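Local structure of periplasmic binding protein (Agrobacterium tumefaciens str. B6, 5L9G) at residues A[77-82]-A[91-96]; A[98-103]-A[114-119]; A[201-206]-A[212-217]. The protein binds the opine mannopine in the periplasm and probably delivers it to an ABC transporter for uptake into the cell. All blocks are in the same frame, centred on the assembly; numbering follows the deposited sequence.

Interaction 1: A[77-82]-A[91-96]; sequences IQIGIA and GVLEKL. With MO0 (mannopine), chain C.
Where I77 and I79 turn one side of strand 76-80 to L93, the carboxamide of Q78, the flat group here, goes to the other side, where mannopine OAM lies tilted out of the amide plane on the NE2 side. Q78 NE2 gives OAM a weak hydrogen bond, 3.1 Å long and bent to 135° at the hydrogen, while OE1 accepts from both S27 OG and W32 NE1. The two bonds to OE1, with the weak one from NE2, should hold the amide in its rotation. Its side chain starts anti to the backbone N (chi1 -179°) and then bends at chi2, which brings the amide round to the sugar-like chain of the opine. The straighter grip comes from the backbone: G80 N reaches OAB of mannopine at 2.8 Å and 163°.

Behind this polar face the contact is purely apolar. L93 sets one methyl against each isoleucine. Its CD2 lies 3.9 Å from I77 CD1, the two side chains crossing at a slant, whereas its CD1 meets I79 CD1 tip to tip at 4.1 Å. The loop that carries L93 follows a Schellman motif at G91, which ends helix 84-89. The division of labour, isoleucines toward L93, amide and peptide N-H toward the ligand, illustrates how the C-terminal end of strand 76-80, parallel to strand 23-27 and antiparallel to strand 240-256, lines the ligand cleft of a periplasmic binding protein.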
loop_
_atom_site.group_PDB
_atom_site.type_symbol
_atom_site.label_atom_id
_atom_site.label_comp_id
_atom_site.label_asym_id
_atom_site.label_seq_id
_atom_site.Cartn_x
_atom_site.Cartn_y
_atom_site.Cartn_z
ATOM N N ILE A 77 14.489 -1.205 1.218
ATOM C CA ILE A 77 13.182 -1.559 1.769
ATOM C C ILE A 77 12.103 -0.918 0.925
ATOM O O ILE A 77 12.233 0.255 0.530
ATOM C CB ILE A 77 13.013 -1.212 3.281
ATOM C CG1 ILE A 77 13.359 0.280 3.590
ATOM C CG2 ILE A 77 13.820 -2.191 4.148
ATOM C CD1 ILE A 77 12.987 0.765 5.009
ATOM N N GLN A 78 11.048 -1.692 0.636
ATOM C CA GLN A 78 9.896 -1.148 -0.065
ATOM C C GLN A 78 8.939 -0.712 1.039
ATOM O O GLN A 78 8.514 -1.533 1.852
ATOM C CB GLN A 78 9.253 -2.181 -1.002
ATOM C CG GLN A 78 8.062 -1.621 -1.771
ATOM C CD GLN A 78 6.797 -1.782 -0.958
ATOM O OE1 GLN A 78 6.386 -2.903 -0.660
ATOM N NE2 GLN A 78 6.227 -0.683 -0.491
ATOM N N ILE A 79 8.630 0.587 1.083
ATOM C CA ILE A 79 7.707 1.151 2.069
ATOM C C ILE A 79 6.586 1.934 1.393
ATOM O O ILE A 79 6.672 2.238 0.195
ATOM C CB ILE A 79 8.465 2.028 3.130
ATOM C CG1 ILE A 79 9.207 3.225 2.470
ATOM C CG2 ILE A 79 9.396 1.157 4.013
ATOM C CD1 ILE A 79 9.671 4.363 3.461
ATOM N N GLY A 80 5.551 2.270 2.164
ATOM C CA GLY A 80 4.464 3.108 1.673
ATOM C C GLY A 80 4.879 4.568 1.825
ATOM O O GLY A 80 5.607 4.923 2.767
ATOM N N ILE A 81 4.443 5.425 0.889
ATOM C CA ILE A 81 4.774 6.858 0.903
ATOM C C ILE A 81 4.439 7.533 2.244
ATOM O O ILE A 81 5.118 8.493 2.624
ATOM C CB ILE A 81 4.115 7.598 -0.305
ATOM C CG1 ILE A 81 4.748 8.995 -0.542
ATOM C CG2 ILE A 81 2.573 7.654 -0.177
ATOM C CD1 ILE A 81 4.318 9.743 -1.832
ATOM N N ALA A 82 3.370 7.073 2.923
ATOM C CA ALA A 82 2.924 7.680 4.182
ATOM C C ALA A 82 3.716 7.203 5.400
ATOM O O ALA A 82 3.564 7.790 6.470
ATOM C CB ALA A 82 1.421 7.494 4.372
ATOM N N GLY A 91 15.315 8.378 11.892
ATOM C CA GLY A 91 16.673 8.125 11.416
ATOM C C GLY A 91 16.866 6.734 10.843
ATOM O O GLY A 91 17.954 6.164 10.946
ATOM N N VAL A 92 15.813 6.183 10.220
ATOM C CA VAL A 92 15.821 4.829 9.650
ATOM C C VAL A 92 16.269 4.826 8.173
ATOM O O VAL A 92 16.703 3.790 7.665
ATOM C CB VAL A 92 14.433 4.149 9.878
ATOM C CG1 VAL A 92 14.356 2.746 9.271
ATOM C CG2 VAL A 92 14.117 4.093 11.366
ATOM N N LEU A 93 16.217 5.991 7.507
ATOM C CA LEU A 93 16.500 6.061 6.073
ATOM C C LEU A 93 17.763 6.808 5.681
ATOM O O LEU A 93 18.060 7.866 6.237
ATOM C CB LEU A 93 15.281 6.683 5.341
ATOM C CG LEU A 93 13.897 6.048 5.596
ATOM C CD1 LEU A 93 12.823 6.709 4.736
ATOM C CD2 LEU A 93 13.907 4.510 5.319
ATOM N N GLU A 94 18.491 6.266 4.690
ATOM C CA GLU A 94 19.655 6.909 4.091
ATOM C C GLU A 94 19.129 7.986 3.146
ATOM O O GLU A 94 18.082 7.777 2.519
ATOM C CB GLU A 94 20.457 5.916 3.242
ATOM C CG GLU A 94 21.413 5.030 4.017
ATOM C CD GLU A 94 22.657 5.661 4.620
ATOM O OE1 GLU A 94 23.304 4.983 5.448
ATOM O OE2 GLU A 94 22.995 6.816 4.268
ATOM N N LYS A 95 19.852 9.116 3.020
ATOM C CA LYS A 95 19.485 10.147 2.046
ATOM C C LYS A 95 19.957 9.608 0.689
ATOM O O LYS A 95 21.071 9.078 0.596
ATOM C CB LYS A 95 20.157 11.505 2.362
ATOM C CG LYS A 95 19.189 12.545 2.913
ATOM C CD LYS A 95 19.077 12.452 4.430
ATOM C CE LYS A 95 18.009 13.344 5.007
ATOM N NZ LYS A 95 17.615 12.888 6.364
ATOM N N LEU A 96 19.101 9.665 -0.331
ATOM C CA LEU A 96 19.453 9.141 -1.653
ATOM C C LEU A 96 20.319 10.115 -2.452
ATOM O O LEU A 96 20.257 11.326 -2.210
ATOM C CB LEU A 96 18.179 8.761 -2.436
ATOM C CG LEU A 96 17.318 7.651 -1.808
ATOM C CD1 LEU A 96 16.020 7.474 -2.559
ATOM C CD2 LEU A 96 18.053 6.311 -1.777
HETATM O OAB MO0 C . 5.706 0.875 4.634
HETATM C CAF MO0 C . 5.682 -0.447 5.100
HETATM C CAG MO0 C . 4.467 -1.226 4.631
HETATM O OAC MO0 C . 3.420 -1.052 5.521
HETATM C CAH MO0 C . 4.089 -0.990 3.189
HETATM O OAM MO0 C . 5.149 -1.229 2.338
HETATM C CAI MO0 C . 2.834 -1.721 2.710
HETATM O OAD MO0 C . 3.000 -3.104 2.787
HETATM C CAJ MO0 C . 2.388 -1.260 1.353
HETATM O OAE MO0 C . 2.131 0.115 1.393
HETATM C CAK MO0 C . 1.199 -2.038 0.771
HETATM N N MO0 C . 1.534 -2.473 -0.591
HETATM C CA MO0 C . 0.366 -3.027 -1.321
HETATM C C MO0 C . 0.444 -4.535 -1.353
HETATM O O MO0 C . 1.325 -5.118 -0.687
HETATM C CB MO0 C . 0.211 -2.463 -2.713
HETATM C CG MO0 C . 1.193 -3.055 -3.701
HETATM C CD MO0 C . 1.411 -2.202 -4.901
HETATM O OE1 MO0 C . 0.731 -2.545 -6.078
HETATM N NE2 MO0 C . 2.168 -1.218 -4.919
HETATM O OXT MO0 C . -0.411 -5.228 -1.989
#

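Interaction 2: A[98-103]-A[114-119]; sequences PDIVNK and SFVANS. With MO0 (mannopine), chain C.
S119 OG accepts a hydrogen bond from NE2 of mannopine at 2.7 Å, short although bent to 135°; the serine lies in strand 115-128, three residues on from V116, which packs on I100 and V101. This hydroxyl is held between its own backbone N and carbonyl carbon (chi1 61°), and from there it meets the amide end of the opine. T288 and W32 pack beside the serine.

The contact between 98-103 and 114-119 rests on V116, whose two methyls are shared out between neighbours. CG2 lies 3.7 Å from I100 CG2, the two side chains meeting at an angle. CG1, set anti to the backbone N by a chi1 of 179°, reaches tip to tip toward V101 and comes within 3.7 Å of its CG1, with V101 CG2 a little farther off at 4.1 Å. F106 and S274 add to the packing around V101. Between the two segments themselves, the contact is made by branched aliphatic side chains. Farther along, N118 and S119 both face D252 on the antiparallel strand 240-256, the pattern of a classic beta bulge, here in the wall of the mannopine pocket, where D252 also bonds the ligand.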
loop_
_atom_site.group_PDB
_atom_site.type_symbol
_atom_site.label_atom_id
_atom_site.label_comp_id
_atom_site.label_asym_id
_atom_site.label_seq_id
_atom_site.Cartn_x
_atom_site.Cartn_y
_atom_site.Cartn_z
ATOM N N PRO A 98 21.655 12.631 -5.343
ATOM C CA PRO A 98 20.820 13.699 -5.921
ATOM C C PRO A 98 19.965 13.359 -7.148
ATOM O O PRO A 98 18.758 13.636 -7.122
ATOM C CB PRO A 98 21.830 14.799 -6.249
ATOM C CG PRO A 98 22.929 14.600 -5.286
ATOM C CD PRO A 98 23.021 13.126 -5.052
ATOM N N ASP A 99 20.564 12.807 -8.221
ATOM C CA ASP A 99 19.800 12.554 -9.442
ATOM C C ASP A 99 19.486 11.061 -9.667
ATOM O O ASP A 99 19.598 10.571 -10.794
ATOM C CB ASP A 99 20.500 13.199 -10.666
ATOM C CG ASP A 99 20.544 14.729 -10.671
ATOM O OD1 ASP A 99 19.578 15.361 -10.175
ATOM O OD2 ASP A 99 21.519 15.293 -11.217
ATOM N N ILE A 100 19.043 10.360 -8.601
ATOM C CA ILE A 100 18.688 8.928 -8.638
ATOM C C ILE A 100 17.568 8.666 -9.687
ATOM O O ILE A 100 17.581 7.636 -10.362
ATOM C CB ILE A 100 18.397 8.362 -7.217
ATOM C CG1 ILE A 100 18.290 6.820 -7.222
ATOM C CG2 ILE A 100 17.188 9.028 -6.546
ATOM C CD1 ILE A 100 18.881 6.127 -6.004
ATOM N N VAL A 101 16.650 9.627 -9.847
ATOM C CA VAL A 101 15.608 9.676 -10.871
ATOM C C VAL A 101 15.447 11.143 -11.262
ATOM O O VAL A 101 15.890 12.032 -10.535
ATOM C CB VAL A 101 14.233 9.065 -10.452
ATOM C CG1 VAL A 101 14.323 7.557 -10.235
ATOM C CG2 VAL A 101 13.634 9.777 -9.239
ATOM N N ASN A 102 14.781 11.381 -12.384
ATOM C CA ASN A 102 14.364 12.695 -12.844
ATOM C C ASN A 102 12.928 12.798 -12.294
ATOM O O ASN A 102 12.046 12.047 -12.721
ATOM C CB ASN A 102 14.401 12.755 -14.385
ATOM C CG ASN A 102 13.923 14.044 -15.012
ATOM O OD1 ASN A 102 13.431 14.961 -14.350
ATOM N ND2 ASN A 102 14.040 14.129 -16.329
ATOM N N LYS A 103 12.703 13.695 -11.306
ATOM C CA LYS A 103 11.393 13.879 -10.652
ATOM C C LYS A 103 10.234 14.172 -11.630
ATOM O O LYS A 103 9.100 13.780 -11.347
ATOM C CB LYS A 103 11.464 14.935 -9.539
ATOM C CG LYS A 103 12.305 14.501 -8.340
ATOM C CD LYS A 103 12.173 15.470 -7.179
ATOM C CE LYS A 103 13.030 15.070 -6.002
ATOM N NZ LYS A 103 12.673 15.832 -4.779
ATOM N N SER A 114 14.635 10.751 0.337
ATOM C CA SER A 114 14.853 9.432 0.941
ATOM C C SER A 114 13.972 8.316 0.372
ATOM O O SER A 114 13.953 7.217 0.925
ATOM C CB SER A 114 14.619 9.537 2.445
ATOM O OG SER A 114 15.446 10.540 3.014
ATOM N N PHE A 115 13.236 8.586 -0.706
ATOM C CA PHE A 115 12.259 7.639 -1.242
ATOM C C PHE A 115 12.017 7.881 -2.721
ATOM O O PHE A 115 11.874 9.038 -3.141
ATOM C CB PHE A 115 10.946 7.840 -0.449
ATOM C CG PHE A 115 9.679 7.139 -0.895
ATOM C CD1 PHE A 115 8.852 7.707 -1.857
ATOM C CD2 PHE A 115 9.281 5.949 -0.299
ATOM C CE1 PHE A 115 7.663 7.070 -2.249
ATOM C CE2 PHE A 115 8.088 5.326 -0.673
ATOM C CZ PHE A 115 7.280 5.903 -1.636
ATOM N N VAL A 116 11.932 6.786 -3.491
ATOM C CA VAL A 116 11.627 6.805 -4.925
ATOM C C VAL A 116 10.400 5.909 -5.142
ATOM O O VAL A 116 10.465 4.702 -4.876
ATOM C CB VAL A 116 12.817 6.386 -5.847
ATOM C CG1 VAL A 116 12.395 6.413 -7.314
ATOM C CG2 VAL A 116 14.034 7.283 -5.643
ATOM N N ALA A 117 9.300 6.490 -5.646
ATOM C CA ALA A 117 8.070 5.735 -5.926
ATOM C C ALA A 117 8.325 4.636 -6.963
ATOM O O ALA A 117 9.172 4.799 -7.855
ATOM C CB ALA A 117 6.984 6.671 -6.443
ATOM N N ASN A 118 7.629 3.500 -6.820
ATOM C CA ASN A 118 7.687 2.462 -7.830
ATOM C C ASN A 118 6.269 2.172 -8.386
ATOM O O ASN A 118 6.160 1.593 -9.467
ATOM C CB ASN A 118 8.402 1.168 -7.342
ATOM C CG ASN A 118 7.605 0.248 -6.431
ATOM O OD1 ASN A 118 6.572 0.600 -5.860
ATOM N ND2 ASN A 118 8.042 -0.995 -6.306
ATOM N N SER A 119 5.191 2.570 -7.659
ATOM C CA SER A 119 3.828 2.256 -8.098
ATOM C C SER A 119 2.751 3.040 -7.375
ATOM O O SER A 119 2.989 3.597 -6.299
ATOM C CB SER A 119 3.546 0.760 -7.856
ATOM O OG SER A 119 3.662 0.464 -6.474
HETATM O OAB MO0 C . 5.706 0.875 4.634
HETATM C CAF MO0 C . 5.682 -0.447 5.100
HETATM C CAG MO0 C . 4.467 -1.226 4.631
HETATM O OAC MO0 C . 3.420 -1.052 5.521
HETATM C CAH MO0 C . 4.089 -0.990 3.189
HETATM O OAM MO0 C . 5.149 -1.229 2.338
HETATM C CAI MO0 C . 2.834 -1.721 2.710
HETATM O OAD MO0 C . 3.000 -3.104 2.787
HETATM C CAJ MO0 C . 2.388 -1.260 1.353
HETATM O OAE MO0 C . 2.131 0.115 1.393
HETATM C CAK MO0 C . 1.199 -2.038 0.771
HETATM N N MO0 C . 1.534 -2.473 -0.591
HETATM C CA MO0 C . 0.366 -3.027 -1.321
HETATM C C MO0 C . 0.444 -4.535 -1.353
HETATM O O MO0 C . 1.325 -5.118 -0.687
HETATM C CB MO0 C . 0.211 -2.463 -2.713
HETATM C CG MO0 C . 1.193 -3.055 -3.701
HETATM C CD MO0 C . 1.411 -2.202 -4.901
HETATM O OE1 MO0 C . 0.731 -2.545 -6.078
HETATM N NE2 MO0 C . 2.168 -1.218 -4.919
HETATM O OXT MO0 C . -0.411 -5.228 -1.989
#

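Interaction 3: A[201-206]-A[212-217]; sequences VSVWWE and AQLIKD
Apolar contact joins the two segments, and L214 supplies the helix side of all of it. Its CD1 methyl sits against both branches of V203, 3.7 Å from CG1 and 3.9 Å from CG2, the two side chains reaching for each other tip to tip. CD2 of L214 lies farther from V203 CG1, at 4.1 Å. The same CD1 also comes to 4.0 Å from W205 CB, and so fills the angle between two residues on one face of the strand. V203 CG1 stands between its backbone N and carbonyl carbon (chi1 46°), leaving CG2 anti to the N, and this splays both methyls around the leucine tip.

The fold explains the pairing. Strand 201-205, helix 208-216 and strand 222-226 form a beta-alpha-beta crossover, with strand 153-156 lying between the two strands and parallel to both; L214 is one of the residues by which the connecting helix covers the sheet.

Aromatic contacts lie on the sheet side. W205 touches L214 through CB, but its indole leads away to stack on W156 and to meet W226 edge-to-face, while NE1 is bonded to I224 O. That ring ends about 7 Å from the nearest atom of mannopine. The CB of W204 is directed away from the helix, and V201 CG1 lies 3.5 Å above the centre of one face of its ring.

Polar bonds serve the helix. Within 212-217 the backbone keeps helical bonds, K216 N to A212 O and D217 N to Q213 O. Along the outer side, Q213 NE2 donates to D217 OD2 at 3.1 Å and 165°; the acceptor lies nearly in the amide plane, but the N-H arrives from above the carboxylate plane.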
loop_
_atom_site.group_PDB
_atom_site.type_symbol
_atom_site.label_atom_id
_atom_site.label_comp_id
_atom_site.label_asym_id
_atom_site.label_seq_id
_atom_site.Cartn_x
_atom_site.Cartn_y
_atom_site.Cartn_z
ATOM N N VAL A 201 -15.656 -7.215 13.139
ATOM C CA VAL A 201 -14.381 -7.480 12.462
ATOM C C VAL A 201 -13.885 -8.851 12.915
ATOM O O VAL A 201 -13.418 -8.991 14.043
ATOM C CB VAL A 201 -13.320 -6.360 12.661
ATOM C CG1 VAL A 201 -12.021 -6.695 11.916
ATOM C CG2 VAL A 201 -13.869 -4.997 12.221
ATOM N N SER A 202 -14.012 -9.868 12.041
ATOM C CA SER A 202 -13.597 -11.243 12.347
ATOM C C SER A 202 -12.090 -11.464 12.308
ATOM O O SER A 202 -11.579 -12.347 13.014
ATOM C CB SER A 202 -14.300 -12.237 11.423
ATOM O OG SER A 202 -13.966 -12.038 10.059
ATOM N N VAL A 203 -11.372 -10.693 11.471
ATOM C CA VAL A 203 -9.922 -10.853 11.305
ATOM C C VAL A 203 -9.287 -9.503 11.002
ATOM O O VAL A 203 -9.807 -8.737 10.177
ATOM C CB VAL A 203 -9.578 -11.928 10.215
ATOM C CG1 VAL A 203 -10.405 -11.726 8.981
ATOM C CG2 VAL A 203 -8.078 -11.986 9.886
ATOM N N TRP A 204 -8.150 -9.225 11.668
ATOM C CA TRP A 204 -7.344 -8.037 11.416
ATOM C C TRP A 204 -6.168 -8.604 10.610
ATOM O O TRP A 204 -5.220 -9.174 11.175
ATOM C CB TRP A 204 -6.896 -7.368 12.732
ATOM C CG TRP A 204 -8.042 -6.953 13.604
ATOM C CD1 TRP A 204 -8.552 -7.647 14.659
ATOM C CD2 TRP A 204 -8.809 -5.738 13.512
ATOM N NE1 TRP A 204 -9.613 -6.960 15.208
ATOM C CE2 TRP A 204 -9.766 -5.769 14.550
ATOM C CE3 TRP A 204 -8.804 -4.638 12.630
ATOM C CZ2 TRP A 204 -10.699 -4.739 14.742
ATOM C CZ3 TRP A 204 -9.712 -3.607 12.833
ATOM C CH2 TRP A 204 -10.649 -3.663 13.878
ATOM N N TRP A 205 -6.308 -8.572 9.268
ATOM C CA TRP A 205 -5.316 -9.182 8.383
ATOM C C TRP A 205 -3.982 -8.452 8.466
ATOM O O TRP A 205 -3.950 -7.235 8.669
ATOM C CB TRP A 205 -5.842 -9.338 6.948
ATOM C CG TRP A 205 -6.158 -8.043 6.266
ATOM C CD1 TRP A 205 -7.371 -7.433 6.176
ATOM C CD2 TRP A 205 -5.233 -7.218 5.544
ATOM N NE1 TRP A 205 -7.257 -6.255 5.462
ATOM C CE2 TRP A 205 -5.950 -6.094 5.075
ATOM C CE3 TRP A 205 -3.859 -7.321 5.249
ATOM C CZ2 TRP A 205 -5.340 -5.071 4.348
ATOM C CZ3 TRP A 205 -3.261 -6.312 4.510
ATOM C CH2 TRP A 205 -3.993 -5.197 4.080
ATOM N N GLU A 206 -2.888 -9.198 8.324
ATOM C CA GLU A 206 -1.538 -8.647 8.487
ATOM C C GLU A 206 -0.734 -8.498 7.200
ATOM O O GLU A 206 0.148 -7.645 7.134
ATOM C CB GLU A 206 -0.759 -9.493 9.501
ATOM C CG GLU A 206 -1.501 -9.612 10.822
ATOM C CD GLU A 206 -0.714 -10.206 11.974
ATOM O OE1 GLU A 206 0.505 -10.446 11.813
ATOM O OE2 GLU A 206 -1.319 -10.409 13.050
ATOM N N ALA A 212 -5.567 -12.004 0.537
ATOM C CA ALA A 212 -5.924 -12.740 -0.683
ATOM C C ALA A 212 -6.442 -14.152 -0.308
ATOM O O ALA A 212 -7.422 -14.623 -0.905
ATOM C CB ALA A 212 -4.707 -12.840 -1.600
ATOM N N GLN A 213 -5.813 -14.816 0.687
ATOM C CA GLN A 213 -6.234 -16.157 1.100
ATOM C C GLN A 213 -7.624 -16.127 1.750
ATOM O O GLN A 213 -8.457 -16.992 1.453
ATOM C CB GLN A 213 -5.183 -16.815 2.039
ATOM C CG GLN A 213 -5.357 -18.327 2.200
ATOM C CD GLN A 213 -5.317 -19.030 0.865
ATOM O OE1 GLN A 213 -4.345 -18.939 0.116
ATOM N NE2 GLN A 213 -6.358 -19.758 0.538
ATOM N N LEU A 214 -7.886 -15.118 2.604
ATOM C CA LEU A 214 -9.213 -14.941 3.235
ATOM C C LEU A 214 -10.292 -14.843 2.138
ATOM O O LEU A 214 -11.340 -15.462 2.258
ATOM C CB LEU A 214 -9.247 -13.651 4.056
ATOM C CG LEU A 214 -8.463 -13.697 5.372
ATOM C CD1 LEU A 214 -8.380 -12.272 5.960
ATOM C CD2 LEU A 214 -9.118 -14.658 6.386
ATOM N N ILE A 215 -9.985 -14.103 1.066
ATOM C CA ILE A 215 -10.865 -13.886 -0.093
ATOM C C ILE A 215 -11.069 -15.208 -0.858
ATOM O O ILE A 215 -12.200 -15.627 -1.086
ATOM C CB ILE A 215 -10.302 -12.746 -0.999
ATOM C CG1 ILE A 215 -10.346 -11.398 -0.241
ATOM C CG2 ILE A 215 -11.097 -12.670 -2.329
ATOM C CD1 ILE A 215 -9.584 -10.248 -0.893
ATOM N N LYS A 216 -9.972 -15.893 -1.184
ATOM C CA LYS A 216 -10.055 -17.183 -1.886
ATOM C C LYS A 216 -10.863 -18.220 -1.100
ATOM O O LYS A 216 -11.646 -18.953 -1.689
ATOM C CB LYS A 216 -8.652 -17.714 -2.191
ATOM C CG LYS A 216 -7.926 -16.955 -3.317
ATOM C CD LYS A 216 -6.522 -17.520 -3.544
ATOM C CE LYS A 216 -5.521 -17.016 -2.528
ATOM N NZ LYS A 216 -4.114 -17.144 -3.003
ATOM N N ASP A 217 -10.728 -18.256 0.243
ATOM C CA ASP A 217 -11.449 -19.238 1.059
ATOM C C ASP A 217 -12.880 -18.789 1.414
ATOM O O ASP A 217 -13.616 -19.562 2.029
ATOM C CB ASP A 217 -10.664 -19.512 2.356
ATOM C CG ASP A 217 -9.374 -20.273 2.134
ATOM O OD1 ASP A 217 -9.371 -21.216 1.309
ATOM O OD2 ASP A 217 -8.400 -19.979 2.832
#

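The three contacts follow one another along the chain, and all reach the same branched mixed sheet. Interactions 1 and 2 are neighbours, with centres 11 Å apart: L96 packs on F115 and V116, and both contacts bring residues to mannopine, at different ends of the ligand. Strand 240-256 ties them together, pairing with strand 76-80 and with strand 115-128. Interaction 3 lies on the opposite side of the chain's centre, 28 Å from interaction 1 and 33 Å from interaction 2, centre to centre. Mannopine thus lies between two packed regions, consistent with the two-lobed architecture of periplasmic binding proteins that close around their solute.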